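PDB 3M1R: formimidoylglutamase, which hydrolyses N-formimidoyl-L-glutamate to L-glutamate and formamide in histidine degradation, using two manganese ions per subunit. Local coordinates for residues D177-I191 and Y203-I217. Residues are numbered along the deposited sequence; the frame is centred on the assembly and turned at random.
Sequences DEEIIEGQHLIQLGI and YAKKHNVNIHTMDMI
Strands 186-191 and 210-213 pair in parallel through a ladder of backbone bonds: Asn210 N to Leu186 O, Gln188 N to Asn210 O (2.9 Å), His212 N to Gln188 O, and Gly190 N to His212 O. At Gly190 the register slips by one residue, a beta bulge, and Ile191 O then takes Met214 N (3.0 Å), the first residue of the next helix; Thr213 caps that helix, its OG1 accepting from Met216 N.

Among the polar side chains, Asn210 reaches back past the start of strand 186-191 into the 3-10 turn 183-185. Its ND2 donates to Gln184 O (2.9 Å), arriving well above that carbonyl's plane. With CG beside the backbone N (chi1 -56°), ND2 also bonds weakly to Leu186 O, the carbonyl Asn210 N uses. Farther out, Tyr203 OH donates to Asp177 OD1 (2.6 Å) from above the carboxylate plane, the ring turned 80° from it, while His207 ND1 sits over one face of the tyrosine ring, offset toward its rim.

The apolar contacts flank the ladder. Val209 sets CG2 against Leu186 CD1 and CG1 against Gln188 CG (3.6 Å), crossing the glutamine chain at about a right angle; Gln188's amide end is held by His156 and Gln151. Ile191 CG1 meets Ile211 CG2. Separately, Ile217 CD1 packs closely on the side-chain-less backbone of Gly190, 3.3 Å from Gly190 N.

This is a beta-alpha-beta unit, joined through helix 198-206, at one margin of the arginase-family parallel sheet. Ile191 ends its strand close to the metal ligand Asp153; strand 147-152 bonds the far side of 186-191, and helix 222-234 packs on Ile187 and His212.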
# COMPACT_ATOMS: atom_id res chain seq x y z
N ASP D 177 28.15 31.78 2.82
CA ASP D 177 28.22 32.89 3.76
C ASP D 177 29.46 32.80 4.65
O ASP D 177 30.12 33.80 4.92
CB ASP D 177 26.95 32.97 4.62
CG ASP D 177 25.76 33.58 3.86
OD1 ASP D 177 25.98 34.18 2.79
OD2 ASP D 177 24.61 33.47 4.35
N GLU D 178 29.78 31.59 5.10
CA GLU D 178 30.85 31.40 6.06
C GLU D 178 32.21 31.26 5.38
O GLU D 178 33.24 31.15 6.04
CB GLU D 178 30.54 30.20 6.96
CG GLU D 178 29.30 30.40 7.81
CD GLU D 178 28.89 29.17 8.59
OE1 GLU D 178 29.74 28.28 8.78
OE2 GLU D 178 27.72 29.11 9.02
N GLU D 179 32.18 31.26 4.05
CA GLU D 179 33.38 31.17 3.22
C GLU D 179 34.12 29.85 3.34
O GLU D 179 35.33 29.78 3.19
CB GLU D 179 34.33 32.32 3.53
CG GLU D 179 33.65 33.67 3.52
CD GLU D 179 34.64 34.79 3.63
OE1 GLU D 179 34.66 35.46 4.69
OE2 GLU D 179 35.41 35.00 2.67
N ILE D 180 33.37 28.78 3.60
CA ILE D 180 33.96 27.45 3.70
C ILE D 180 34.38 26.99 2.31
O ILE D 180 35.45 26.42 2.14
CB ILE D 180 32.99 26.46 4.37
CG1 ILE D 180 32.69 26.93 5.80
CG2 ILE D 180 33.57 25.05 4.37
CD1 ILE D 180 31.49 26.24 6.45
N ILE D 181 33.54 27.26 1.33
CA ILE D 181 33.91 27.09 -0.07
C ILE D 181 33.58 28.38 -0.78
O ILE D 181 32.87 29.22 -0.24
CB ILE D 181 33.15 25.95 -0.75
CG1 ILE D 181 31.66 26.26 -0.80
CG2 ILE D 181 33.48 24.60 -0.09
CD1 ILE D 181 30.83 25.21 -1.55
N GLU D 182 34.08 28.53 -2.00
CA GLU D 182 33.81 29.73 -2.77
C GLU D 182 32.72 29.46 -3.79
O GLU D 182 32.62 28.35 -4.31
CB GLU D 182 35.08 30.25 -3.46
CG GLU D 182 35.96 31.13 -2.58
CD GLU D 182 37.25 31.54 -3.28
OE1 GLU D 182 37.33 31.39 -4.51
OE2 GLU D 182 38.18 32.01 -2.59
N GLY D 183 31.91 30.47 -4.07
CA GLY D 183 30.81 30.34 -5.01
C GLY D 183 31.21 29.83 -6.39
O GLY D 183 30.52 28.99 -6.98
N GLN D 184 32.33 30.33 -6.91
CA GLN D 184 32.74 29.94 -8.25
C GLN D 184 33.37 28.55 -8.30
O GLN D 184 33.69 28.05 -9.38
CB GLN D 184 33.68 30.97 -8.86
CG GLN D 184 35.09 30.92 -8.32
CD GLN D 184 35.31 31.92 -7.21
OE1 GLN D 184 34.37 32.29 -6.50
NE2 GLN D 184 36.55 32.37 -7.05
N HIS D 185 33.54 27.92 -7.14
CA HIS D 185 34.03 26.54 -7.08
C HIS D 185 32.90 25.56 -6.89
O HIS D 185 33.13 24.38 -6.63
CB HIS D 185 35.01 26.37 -5.93
CG HIS D 185 36.15 27.33 -5.97
ND1 HIS D 185 36.83 27.73 -4.84
CD2 HIS D 185 36.73 27.98 -7.01
CE1 HIS D 185 37.78 28.59 -5.18
NE2 HIS D 185 37.74 28.75 -6.49
N LEU D 186 31.67 26.06 -7.00
CA LEU D 186 30.46 25.27 -6.81
C LEU D 186 29.86 25.10 -8.19
O LEU D 186 29.56 26.08 -8.86
CB LEU D 186 29.47 26.04 -5.93
CG LEU D 186 28.50 25.29 -5.00
CD1 LEU D 186 27.24 26.09 -4.79
CD2 LEU D 186 28.17 23.91 -5.52
N ILE D 187 29.70 23.85 -8.61
CA ILE D 187 28.99 23.55 -9.85
C ILE D 187 27.65 22.85 -9.55
O ILE D 187 27.62 21.71 -9.08
CB ILE D 187 29.86 22.66 -10.77
CG1 ILE D 187 31.14 23.39 -11.14
CG2 ILE D 187 29.12 22.31 -12.03
CD1 ILE D 187 32.16 22.47 -11.68
N GLN D 188 26.55 23.55 -9.82
CA GLN D 188 25.22 23.00 -9.59
C GLN D 188 24.71 22.42 -10.88
O GLN D 188 24.59 23.13 -11.88
CB GLN D 188 24.25 24.06 -9.06
CG GLN D 188 24.70 24.74 -7.78
CD GLN D 188 23.63 25.64 -7.19
OE1 GLN D 188 22.99 26.42 -7.89
NE2 GLN D 188 23.44 25.54 -5.87
N LEU D 189 24.40 21.13 -10.87
CA LEU D 189 23.98 20.44 -12.08
C LEU D 189 22.56 19.94 -11.92
O LEU D 189 22.26 19.23 -10.96
CB LEU D 189 24.93 19.25 -12.38
CG LEU D 189 26.41 19.55 -12.65
CD1 LEU D 189 27.25 18.28 -12.56
CD2 LEU D 189 26.59 20.22 -14.01
N GLY D 190 21.68 20.33 -12.84
CA GLY D 190 20.31 19.85 -12.85
C GLY D 190 19.27 20.80 -12.31
O GLY D 190 18.12 20.40 -12.09
N ILE D 191 19.66 22.06 -12.09
CA ILE D 191 18.74 23.06 -11.51
C ILE D 191 17.48 23.12 -12.38
O ILE D 191 17.56 23.32 -13.59
CB ILE D 191 19.38 24.46 -11.40
CG1 ILE D 191 20.57 24.45 -10.43
CG2 ILE D 191 18.35 25.48 -10.98
CD1 ILE D 191 20.22 23.93 -9.04
N TYR D 203 20.70 34.96 -5.32
CA TYR D 203 21.73 34.83 -4.30
C TYR D 203 22.89 33.97 -4.78
O TYR D 203 24.04 34.20 -4.41
CB TYR D 203 21.15 34.24 -3.01
CG TYR D 203 22.22 33.86 -2.03
CD1 TYR D 203 22.57 34.70 -0.98
CD2 TYR D 203 22.91 32.65 -2.16
CE1 TYR D 203 23.56 34.35 -0.07
CE2 TYR D 203 23.91 32.30 -1.26
CZ TYR D 203 24.23 33.15 -0.22
OH TYR D 203 25.21 32.79 0.67
N ALA D 204 22.59 32.96 -5.60
CA ALA D 204 23.62 32.09 -6.15
C ALA D 204 24.41 32.80 -7.25
O ALA D 204 25.58 32.50 -7.47
CB ALA D 204 23.01 30.79 -6.68
N LYS D 205 23.77 33.73 -7.93
CA LYS D 205 24.44 34.48 -8.98
C LYS D 205 25.38 35.52 -8.39
O LYS D 205 26.51 35.67 -8.85
CB LYS D 205 23.43 35.12 -9.93
CG LYS D 205 22.69 34.09 -10.78
CD LYS D 205 21.96 34.73 -11.94
CE LYS D 205 21.34 33.69 -12.86
NZ LYS D 205 20.72 34.32 -14.06
N LYS D 206 24.93 36.21 -7.35
CA LYS D 206 25.75 37.19 -6.66
C LYS D 206 27.06 36.53 -6.30
O LYS D 206 28.15 37.10 -6.46
CB LYS D 206 25.03 37.66 -5.39
CG LYS D 206 25.28 39.10 -5.01
CD LYS D 206 24.16 40.01 -5.52
CE LYS D 206 22.78 39.60 -4.96
NZ LYS D 206 21.68 40.53 -5.37
N HIS D 207 26.94 35.29 -5.81
CA HIS D 207 28.07 34.55 -5.28
C HIS D 207 28.86 33.84 -6.36
O HIS D 207 29.80 33.10 -6.06
CB HIS D 207 27.59 33.55 -4.23
CG HIS D 207 27.60 34.09 -2.84
ND1 HIS D 207 26.61 34.90 -2.34
CD2 HIS D 207 28.50 33.93 -1.83
CE1 HIS D 207 26.89 35.22 -1.09
NE2 HIS D 207 28.03 34.65 -0.76
N ASN D 208 28.48 34.04 -7.62
CA ASN D 208 29.17 33.43 -8.76
C ASN D 208 29.16 31.91 -8.76
O ASN D 208 30.17 31.26 -9.04
CB ASN D 208 30.62 33.93 -8.87
CG ASN D 208 30.69 35.42 -9.10
OD1 ASN D 208 30.26 35.92 -10.13
ND2 ASN D 208 31.24 36.14 -8.13
N VAL D 209 28.00 31.34 -8.45
CA VAL D 209 27.84 29.89 -8.54
C VAL D 209 27.66 29.51 -10.01
O VAL D 209 27.03 30.24 -10.79
CB VAL D 209 26.66 29.40 -7.65
CG1 VAL D 209 26.28 27.93 -7.97
CG2 VAL D 209 27.03 29.55 -6.19
N ASN D 210 28.25 28.39 -10.40
CA ASN D 210 28.11 27.87 -11.74
C ASN D 210 26.82 27.07 -11.86
O ASN D 210 26.75 25.92 -11.40
CB ASN D 210 29.30 26.99 -12.10
CG ASN D 210 30.61 27.71 -11.95
OD1 ASN D 210 30.89 28.69 -12.64
ND2 ASN D 210 31.44 27.23 -11.03
N ILE D 211 25.83 27.66 -12.50
CA ILE D 211 24.52 27.04 -12.57
C ILE D 211 24.26 26.41 -13.94
O ILE D 211 24.36 27.07 -14.96
CB ILE D 211 23.42 28.06 -12.24
CG1 ILE D 211 23.73 28.71 -10.90
CG2 ILE D 211 22.05 27.36 -12.23
CD1 ILE D 211 23.13 30.10 -10.76
N HIS D 212 23.93 25.13 -13.94
CA HIS D 212 23.57 24.42 -15.16
C HIS D 212 22.18 23.81 -15.05
O HIS D 212 21.99 22.77 -14.41
CB HIS D 212 24.63 23.37 -15.47
CG HIS D 212 26.00 23.94 -15.62
ND1 HIS D 212 26.58 24.18 -16.84
CD2 HIS D 212 26.88 24.39 -14.69
CE1 HIS D 212 27.77 24.73 -16.66
NE2 HIS D 212 27.97 24.87 -15.36
N THR D 213 21.21 24.47 -15.68
CA THR D 213 19.83 24.02 -15.63
C THR D 213 19.63 22.71 -16.39
O THR D 213 20.51 22.24 -17.11
CB THR D 213 18.87 25.08 -16.20
OG1 THR D 213 19.09 25.21 -17.61
CG2 THR D 213 19.12 26.42 -15.53
N MSE D 214 18.47 22.10 -16.17
CA MSE D 214 18.04 20.92 -16.89
C MSE D 214 17.93 21.27 -18.36
O MSE D 214 18.17 20.43 -19.23
CB MSE D 214 16.68 20.44 -16.37
CG MSE D 214 16.77 19.62 -15.08
SE MSE D 214 17.93 18.04 -15.23
CE MSE D 214 17.21 17.26 -16.87
N ASP D 215 17.56 22.52 -18.64
CA ASP D 215 17.36 22.98 -20.01
C ASP D 215 18.69 22.96 -20.74
O ASP D 215 18.80 22.44 -21.86
CB ASP D 215 16.77 24.40 -20.03
CG ASP D 215 15.73 24.60 -21.14
OD1 ASP D 215 14.53 24.35 -20.88
OD2 ASP D 215 16.11 25.01 -22.27
N MSE D 216 19.72 23.51 -20.09
CA MSE D 216 21.07 23.56 -20.65
C MSE D 216 21.62 22.16 -20.82
O MSE D 216 22.22 21.84 -21.85
CB MSE D 216 21.99 24.38 -19.75
CG MSE D 216 21.68 25.88 -19.72
SE MSE D 216 22.40 26.78 -18.14
CE MSE D 216 24.28 26.34 -18.39
N ILE D 217 21.41 21.32 -19.81
CA ILE D 217 21.92 19.96 -19.80
C ILE D 217 21.28 19.16 -20.92
O ILE D 217 21.92 18.32 -21.54
CB ILE D 217 21.66 19.30 -18.42
CG1 ILE D 217 22.60 19.89 -17.38
CG2 ILE D 217 21.85 17.80 -18.48
CD1 ILE D 217 22.20 19.57 -15.97